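Local coordinates for protein alpha-1,2-mannosyltransferase (Ktr4), putative (Neosartorya fumigata, PDB 7BOP) that belongs to a GT-A-type fungal glycosyltransferase family and binds guanosine-5'-diphosphate and a manganese ion, at residues A[54-58]-A[59-63]; A[168-171]-A[172-176]. All coordinates share one frame; numbering follows the deposited sequence.

Both contacts are local, each joining two consecutive segments, so neither closes a long loop, and along the chain they stand in series without nesting or crossing. Contact 1 comes first, in the irregular connection between strand 30-31 and strand 69-74, where a beta turn at 58-61 folds the chain back on itself at the surface; a sodium ion sits at Asn-55, N-terminal to the turn. Contact 2 follows among buried residues of helix 165-177, where Met-170 meets guanosine-5'-diphosphate. Their centres lie 34 Å apart and their nearest atoms about 23 Å, with no touch. Contact 1 lies in the loop that leads to strand 69-74, while contact 2 packs against Leu-74 at that strand's end.

Contact 1: A[54-58]-A[59-63]; sequences DNDYA and PNSAH. With NA (sodium ion), chain I.
Asp-56 and Ser-61 close a local surface contact around a type I beta turn (Ala-58 to Ser-61), in the irregular chain between strand 30-31 and strand 69-74. The evidence is a hydroxyl-to-carboxylate bond: Ser-61 OG donates to Asp-56 OD2 at 2.5 Å, arriving on the syn side but 28° out of the carboxylate plane. With CG anti to the backbone N (chi1 179°), the Asp-56 carboxylate is carried towards Ser-61 and Ala-58, and OD1 accepts from Ala-58 N at 3.1 Å, an Asx turn. The two bonds, one to each oxygen, together hold the carboxylate's rotation. Ser-61 OG also accepts, from His-63 N at 3.0 Å, forming an ST turn. The bond from Ser-61 OG to Asp-56 therefore links the Asx turn to the ST turn, whereas the bond of the beta turn itself, Ser-61 N to Ala-58 O at 3.3 Å, is weak. On the N-terminal side Asn-55 O binds the sodium ion at 2.2 Å, with two waters and Ala-52 O also bound; water 1 accepts from Tyr-57 N at 2.9 Å. The buried Tyr-57 ring ties the loop inward: it meets Phe-98 at the end of helix 80-98 edge-to-face, and its OH bonds to Asp-206, just before helix 207-213.

Contact 2: A[168-171]-A[172-176]; sequences HQMC and RWNSG. With GDP (guanosine-5'-diphosphate), chain H.
Met-170 and Asn-174, one turn apart on the buried part of helix 165-177, meet where Met-170 reaches guanosine-5'-diphosphate. From the backbone outward, Met-170 CB lies 3.9 Å from C8 of the guanine. CG, set anti to the backbone N (chi1 176°), comes within 3.3 Å of O4' of the ribose. The chain then bends at chi2 and chi3, which brings SD to 3.2 Å from Asn-174 ND2 and turns the terminal CE back to the ligand, 3.7 Å from C5'. The side chain thus runs along the nucleoside from the base at CB and CG to C5' at CE, with the amide of Asn-174 beside its sulfur. The backbone bond from Asn-174 N to Met-170 O joins the same two residues and is nearly straight (175°). One residue on, Cys-171 O accepts twice from Ser-175: OG, at 2.7 Å, approaches above the carbonyl plane, and N, at 2.9 Å, comes from the opposite face. Outside the two segments, Arg-172 forms a salt bridge with Asp-304. Chemically, Met-170 offers the nucleoside a largely apolar van der Waals surface, while the ligand's hydrogen bonds in the pocket include those to Leu-74 O, Glu-79, Asn-106, Asp-107 and Tyr-167.

Contact 1: A[54-58]-A[59-63]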
ATOM      1  N   ASP A  54      15.886  -6.735 -24.294  1.00 40.36           N
ATOM      2  CA  ASP A  54      16.498  -5.807 -25.257  1.00 40.03           C
ATOM      3  C   ASP A  54      16.916  -4.467 -24.642  1.00 36.24           C
ATOM      4  O   ASP A  54      17.004  -3.451 -25.335  1.00 35.35           O
ATOM      5  CB  ASP A  54      15.601  -5.631 -26.496  1.00 44.44           C
ATOM      6  CG  ASP A  54      14.244  -5.077 -26.163  1.00 44.72           C
ATOM      7  OD1 ASP A  54      13.989  -4.807 -24.975  1.00 44.89           O
ATOM      8  OD2 ASP A  54      13.437  -4.909 -27.097  1.00 45.72           O
ATOM      9  N   ASN A  55      17.192  -4.483 -23.342  1.00 34.27           N
ATOM     10  CA  ASN A  55      17.790  -3.344 -22.646  1.00 33.85           C
ATOM     11  C   ASN A  55      18.908  -3.805 -21.743  1.00 33.18           C
ATOM     12  O   ASN A  55      18.986  -4.984 -21.383  1.00 33.93           O
ATOM     13  CB  ASN A  55      16.746  -2.619 -21.793  1.00 33.54           C
ATOM     14  CG  ASN A  55      15.821  -1.766 -22.627  1.00 33.96           C
ATOM     15  OD1 ASN A  55      16.201  -0.683 -23.057  1.00 34.22           O
ATOM     16  ND2 ASN A  55      14.609  -2.256 -22.877  1.00 34.65           N
ATOM     17  N   ASP A  56      19.748  -2.849 -21.363  1.00 31.86           N
ATOM     18  CA  ASP A  56      20.778  -3.069 -20.368  1.00 32.57           C
ATOM     19  C   ASP A  56      20.178  -2.926 -18.963  1.00 32.18           C
ATOM     20  O   ASP A  56      20.035  -1.826 -18.465  1.00 33.40           O
ATOM     21  CB  ASP A  56      21.908  -2.050 -20.569  1.00 31.49           C
ATOM     22  CG  ASP A  56      23.015  -2.185 -19.551  1.00 31.51           C
ATOM     23  OD1 ASP A  56      23.016  -3.156 -18.754  1.00 32.39           O
ATOM     24  OD2 ASP A  56      23.902  -1.297 -19.565  1.00 31.76           O
ATOM     25  N   TYR A  57      19.846  -4.048 -18.338  1.00 33.19           N
ATOM     26  CA  TYR A  57      19.414  -4.082 -16.945  1.00 33.66           C
ATOM     27  C   TYR A  57      20.414  -4.856 -16.080  1.00 34.94           C
ATOM     28  O   TYR A  57      20.061  -5.364 -15.017  1.00 36.08           O
ATOM     29  CB  TYR A  57      18.000  -4.676 -16.833  1.00 32.64           C
ATOM     30  CG  TYR A  57      16.883  -3.689 -17.130  1.00 31.45           C
ATOM     31  CD1 TYR A  57      16.487  -2.745 -16.183  1.00 32.24           C
ATOM     32  CD2 TYR A  57      16.196  -3.726 -18.336  1.00 32.02           C
ATOM     33  CE1 TYR A  57      15.450  -1.845 -16.448  1.00 31.92           C
ATOM     34  CE2 TYR A  57      15.156  -2.841 -18.613  1.00 32.52           C
ATOM     35  CZ  TYR A  57      14.782  -1.908 -17.664  1.00 32.46           C
ATOM     36  OH  TYR A  57      13.754  -1.043 -17.944  1.00 32.12           O
ATOM     37  N   ALA A  58      21.680  -4.910 -16.506  1.00 35.52           N
ATOM     38  CA  ALA A  58      22.718  -5.569 -15.712  1.00 36.93           C
ATOM     39  C   ALA A  58      22.829  -4.902 -14.333  1.00 35.96           C
ATOM     40  O   ALA A  58      22.752  -3.674 -14.230  1.00 34.56           O
ATOM     41  CB  ALA A  58      24.068  -5.540 -16.436  1.00 37.72           C
ATOM     42  N   PRO A  59      23.001  -5.709 -13.274  1.00 37.35           N
ATOM     43  CA  PRO A  59      22.946  -5.171 -11.908  1.00 40.42           C
ATOM     44  C   PRO A  59      24.016  -4.123 -11.584  1.00 42.14           C
ATOM     45  O   PRO A  59      23.758  -3.222 -10.785  1.00 42.43           O
ATOM     46  CB  PRO A  59      23.109  -6.410 -11.022  1.00 39.77           C
ATOM     47  CG  PRO A  59      23.686  -7.455 -11.898  1.00 39.54           C
ATOM     48  CD  PRO A  59      23.262  -7.156 -13.295  1.00 37.74           C
ATOM     49  N   ASN A  60      25.189  -4.227 -12.200  1.00 43.77           N
ATOM     50  CA  ASN A  60      26.276  -3.281 -11.925  1.00 47.51           C
ATOM     51  C   ASN A  60      26.616  -2.346 -13.095  1.00 46.27           C
ATOM     52  O   ASN A  60      27.601  -1.619 -13.025  1.00 47.82           O
ATOM     53  CB  ASN A  60      27.500  -4.065 -11.441  1.00 49.40           C
ATOM     54  CG  ASN A  60      27.208  -4.838 -10.166  1.00 51.22           C
ATOM     55  OD1 ASN A  60      26.720  -4.270  -9.191  1.00 53.11           O
ATOM     56  ND2 ASN A  60      27.472  -6.135 -10.174  1.00 54.49           N
ATOM     57  N   SER A  61      25.783  -2.328 -14.137  1.00 42.91           N
ATOM     58  CA  SER A  61      25.956  -1.382 -15.243  1.00 39.63           C
ATOM     59  C   SER A  61      25.743   0.056 -14.791  1.00 40.65           C
ATOM     60  O   SER A  61      24.801   0.351 -14.047  1.00 38.23           O
ATOM     61  CB  SER A  61      24.990  -1.696 -16.392  1.00 37.69           C
ATOM     62  OG  SER A  61      25.016  -0.676 -17.379  1.00 36.68           O
ATOM     63  N   ALA A  62      26.616   0.945 -15.263  1.00 37.31           N
ATOM     64  CA  ALA A  62      26.489   2.369 -15.023  1.00 37.26           C
ATOM     65  C   ALA A  62      25.581   3.034 -16.050  1.00 34.53           C
ATOM     66  O   ALA A  62      25.325   4.221 -15.939  1.00 35.06           O
ATOM     67  CB  ALA A  62      27.867   3.031 -15.060  1.00 40.30           C
ATOM     68  N   HIS A  63      25.126   2.291 -17.065  1.00 33.19           N
ATOM     69  CA  HIS A  63      24.360   2.864 -18.172  1.00 33.60           C
ATOM     70  C   HIS A  63      23.074   2.046 -18.389  1.00 34.09           C
ATOM     71  O   HIS A  63      22.629   1.843 -19.521  1.00 32.53           O
ATOM     72  CB  HIS A  63      25.247   2.923 -19.423  1.00 34.62           C
ATOM     73  CG  HIS A  63      26.636   3.405 -19.131  1.00 34.83           C
ATOM     74  ND1 HIS A  63      26.905   4.706 -18.760  1.00 34.69           N
ATOM     75  CD2 HIS A  63      27.824   2.751 -19.092  1.00 35.95           C
ATOM     76  CE1 HIS A  63      28.198   4.839 -18.520  1.00 34.29           C
ATOM     77  NE2 HIS A  63      28.780   3.669 -18.719  1.00 35.41           N
TER
HETATM   78 NA    NA I 403      19.136  -7.189 -21.071  1.00 36.89          NA
HETATM   79  O   HOH W   1      20.049  -6.926 -18.896  1.00 33.94           O
HETATM   80  O   HOH W   2      19.266  -9.483 -21.221  1.00 42.76           O

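Contact 2: A[168-171]-A[172-176]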
ATOM      1  N   HIS A 168       1.328   2.041  15.754  1.00 30.80           N
ATOM      2  CA  HIS A 168       0.938   3.425  15.489  1.00 30.78           C
ATOM      3  C   HIS A 168       2.111   4.193  14.865  1.00 30.28           C
ATOM      4  O   HIS A 168       1.927   4.973  13.934  1.00 29.45           O
ATOM      5  CB  HIS A 168       0.489   4.143  16.769  1.00 30.69           C
ATOM      6  CG  HIS A 168      -0.731   3.561  17.423  1.00 30.60           C
ATOM      7  ND1 HIS A 168      -1.965   4.170  17.379  1.00 29.82           N
ATOM      8  CD2 HIS A 168      -0.890   2.454  18.184  1.00 31.78           C
ATOM      9  CE1 HIS A 168      -2.834   3.452  18.069  1.00 30.46           C
ATOM     10  NE2 HIS A 168      -2.209   2.403  18.561  1.00 30.96           N
ATOM     11  N   GLN A 169       3.317   3.965  15.382  1.00 31.07           N
ATOM     12  CA  GLN A 169       4.512   4.630  14.839  1.00 32.41           C
ATOM     13  C   GLN A 169       4.769   4.214  13.384  1.00 31.24           C
ATOM     14  O   GLN A 169       5.112   5.043  12.547  1.00 31.38           O
ATOM     15  CB  GLN A 169       5.734   4.331  15.707  1.00 33.06           C
ATOM     16  CG  GLN A 169       5.637   4.949  17.092  1.00 35.47           C
ATOM     17  CD  GLN A 169       6.746   4.466  18.002  1.00 36.76           C
ATOM     18  OE1 GLN A 169       6.690   3.353  18.511  1.00 37.83           O
ATOM     19  NE2 GLN A 169       7.767   5.296  18.196  1.00 35.78           N
ATOM     20  N   MET A 170       4.571   2.929  13.097  1.00 31.44           N
ATOM     21  CA  MET A 170       4.672   2.405  11.737  1.00 33.10           C
ATOM     22  C   MET A 170       3.650   3.049  10.801  1.00 31.17           C
ATOM     23  O   MET A 170       3.998   3.459   9.699  1.00 30.59           O
ATOM     24  CB  MET A 170       4.542   0.877  11.749  1.00 34.45           C
ATOM     25  CG  MET A 170       4.545   0.239  10.372  1.00 38.05           C
ATOM     26  SD  MET A 170       2.923   0.253   9.583  1.00 39.36           S
ATOM     27  CE  MET A 170       2.016  -0.853  10.662  1.00 39.78           C
ATOM     28  N   CYS A 171       2.401   3.152  11.241  1.00 30.98           N
ATOM     29  CA  CYS A 171       1.352   3.765  10.421  1.00 31.04           C
ATOM     30  C   CYS A 171       1.661   5.224  10.101  1.00 30.55           C
ATOM     31  O   CYS A 171       1.490   5.677   8.968  1.00 30.84           O
ATOM     32  CB  CYS A 171      -0.009   3.667  11.114  1.00 30.72           C
ATOM     33  SG  CYS A 171      -0.676   1.983  11.177  1.00 32.94           S
ATOM     34  N   ARG A 172       2.106   5.954  11.111  1.00 32.13           N
ATOM     35  CA  ARG A 172       2.517   7.347  10.942  1.00 32.53           C
ATOM     36  C   ARG A 172       3.719   7.465   9.995  1.00 30.71           C
ATOM     37  O   ARG A 172       3.733   8.328   9.108  1.00 29.57           O
ATOM     38  CB  ARG A 172       2.838   7.963  12.300  1.00 33.68           C
ATOM     39  CG  ARG A 172       3.333   9.393  12.237  1.00 35.41           C
ATOM     40  CD  ARG A 172       3.452   9.981  13.624  1.00 36.64           C
ATOM     41  NE  ARG A 172       3.862  11.376  13.537  1.00 38.84           N
ATOM     42  CZ  ARG A 172       5.114  11.831  13.615  1.00 42.83           C
ATOM     43  NH1 ARG A 172       6.157  11.022  13.822  1.00 48.30           N
ATOM     44  NH2 ARG A 172       5.324  13.136  13.497  1.00 43.52           N
ATOM     45  N   TRP A 173       4.690   6.569  10.151  1.00 32.00           N
ATOM     46  CA  TRP A 173       5.880   6.578   9.296  1.00 31.76           C
ATOM     47  C   TRP A 173       5.534   6.346   7.821  1.00 33.02           C
ATOM     48  O   TRP A 173       5.985   7.092   6.944  1.00 32.73           O
ATOM     49  CB  TRP A 173       6.910   5.554   9.756  1.00 33.04           C
ATOM     50  CG  TRP A 173       8.211   5.696   9.004  1.00 35.25           C
ATOM     51  CD1 TRP A 173       9.184   6.623   9.232  1.00 36.08           C
ATOM     52  CD2 TRP A 173       8.656   4.914   7.894  1.00 34.87           C
ATOM     53  NE1 TRP A 173      10.211   6.468   8.339  1.00 35.73           N
ATOM     54  CE2 TRP A 173       9.920   5.427   7.504  1.00 35.78           C
ATOM     55  CE3 TRP A 173       8.116   3.834   7.185  1.00 34.46           C
ATOM     56  CZ2 TRP A 173      10.655   4.885   6.454  1.00 35.15           C
ATOM     57  CZ3 TRP A 173       8.847   3.293   6.136  1.00 35.90           C
ATOM     58  CH2 TRP A 173      10.114   3.822   5.783  1.00 36.51           C
ATOM     59  N   ASN A 174       4.717   5.328   7.555  1.00 31.54           N
ATOM     60  CA  ASN A 174       4.226   5.077   6.193  1.00 30.58           C
ATOM     61  C   ASN A 174       3.330   6.203   5.669  1.00 30.04           C
ATOM     62  O   ASN A 174       3.343   6.477   4.474  1.00 30.88           O
ATOM     63  CB  ASN A 174       3.499   3.731   6.118  1.00 31.49           C
ATOM     64  CG  ASN A 174       4.457   2.552   6.127  1.00 31.87           C
ATOM     65  OD1 ASN A 174       5.453   2.546   5.420  1.00 32.52           O
ATOM     66  ND2 ASN A 174       4.140   1.543   6.912  1.00 33.74           N
ATOM     67  N   SER A 175       2.570   6.854   6.554  1.00 30.13           N
ATOM     68  CA  SER A 175       1.669   7.930   6.144  1.00 29.78           C
ATOM     69  C   SER A 175       2.366   9.231   5.745  1.00 31.21           C
ATOM     70  O   SER A 175       1.929   9.893   4.805  1.00 32.24           O
ATOM     71  CB  SER A 175       0.655   8.243   7.244  1.00 29.86           C
ATOM     72  OG  SER A 175      -0.200   7.132   7.500  1.00 29.24           O
ATOM     73  N   GLY A 176       3.406   9.615   6.479  1.00 30.59           N
ATOM     74  CA  GLY A 176       4.013  10.936   6.305  1.00 33.04           C
ATOM     75  C   GLY A 176       5.521  11.079   6.320  1.00 33.70           C
ATOM     76  O   GLY A 176       6.022  12.164   6.021  1.00 32.93           O
TER
HETATM   77  PB  GDP H 402       0.187  -5.790   9.264  1.00 50.77           P
HETATM   78  O1B GDP H 402      -0.203  -6.976  10.097  1.00 50.65           O
HETATM   79  O2B GDP H 402       0.722  -6.147   7.866  1.00 47.74           O
HETATM   80  O3B GDP H 402      -0.799  -4.639   9.253  1.00 48.79           O
HETATM   81  O3A GDP H 402       1.442  -5.216  10.124  1.00 49.25           O
HETATM   82  PA  GDP H 402       2.979  -5.727  10.022  1.00 48.06           P
HETATM   83  O1A GDP H 402       3.432  -6.248  11.365  1.00 47.04           O
HETATM   84  O2A GDP H 402       3.128  -6.575   8.740  1.00 48.67           O
HETATM   85  O5' GDP H 402       3.651  -4.274   9.850  1.00 46.05           O
HETATM   86  C5' GDP H 402       3.571  -3.564   8.614  1.00 46.57           C
HETATM   87  C4' GDP H 402       4.971  -3.333   8.052  1.00 46.69           C
HETATM   88  O4' GDP H 402       5.713  -2.514   8.961  1.00 46.54           O
HETATM   89  C3' GDP H 402       5.805  -4.597   7.897  1.00 45.40           C
HETATM   90  O3' GDP H 402       6.694  -4.392   6.787  1.00 43.60           O
HETATM   91  C2' GDP H 402       6.556  -4.724   9.213  1.00 46.38           C
HETATM   92  O2' GDP H 402       7.796  -5.415   9.062  1.00 44.16           O
HETATM   93  C1' GDP H 402       6.756  -3.260   9.592  1.00 45.21           C
HETATM   94  N9  GDP H 402       6.741  -2.899  11.030  1.00 47.09           N
HETATM   95  C8  GDP H 402       5.690  -2.866  11.898  1.00 45.68           C
HETATM   96  N7  GDP H 402       6.096  -2.418  13.110  1.00 44.77           N
HETATM   97  C5  GDP H 402       7.414  -2.147  13.027  1.00 45.48           C
HETATM   98  C6  GDP H 402       8.471  -1.644  13.930  1.00 44.45           C
HETATM   99  O6  GDP H 402       8.180  -1.369  15.105  1.00 41.97           O
HETATM  100  N1  GDP H 402       9.724  -1.495  13.451  1.00 44.87           N
HETATM  101  C2  GDP H 402      10.040  -1.785  12.162  1.00 44.27           C
HETATM  102  N2  GDP H 402      11.311  -1.629  11.714  1.00 43.47           N
HETATM  103  N3  GDP H 402       9.120  -2.261  11.286  1.00 43.81           N
HETATM  104  C4  GDP H 402       7.827  -2.449  11.655  1.00 44.89           C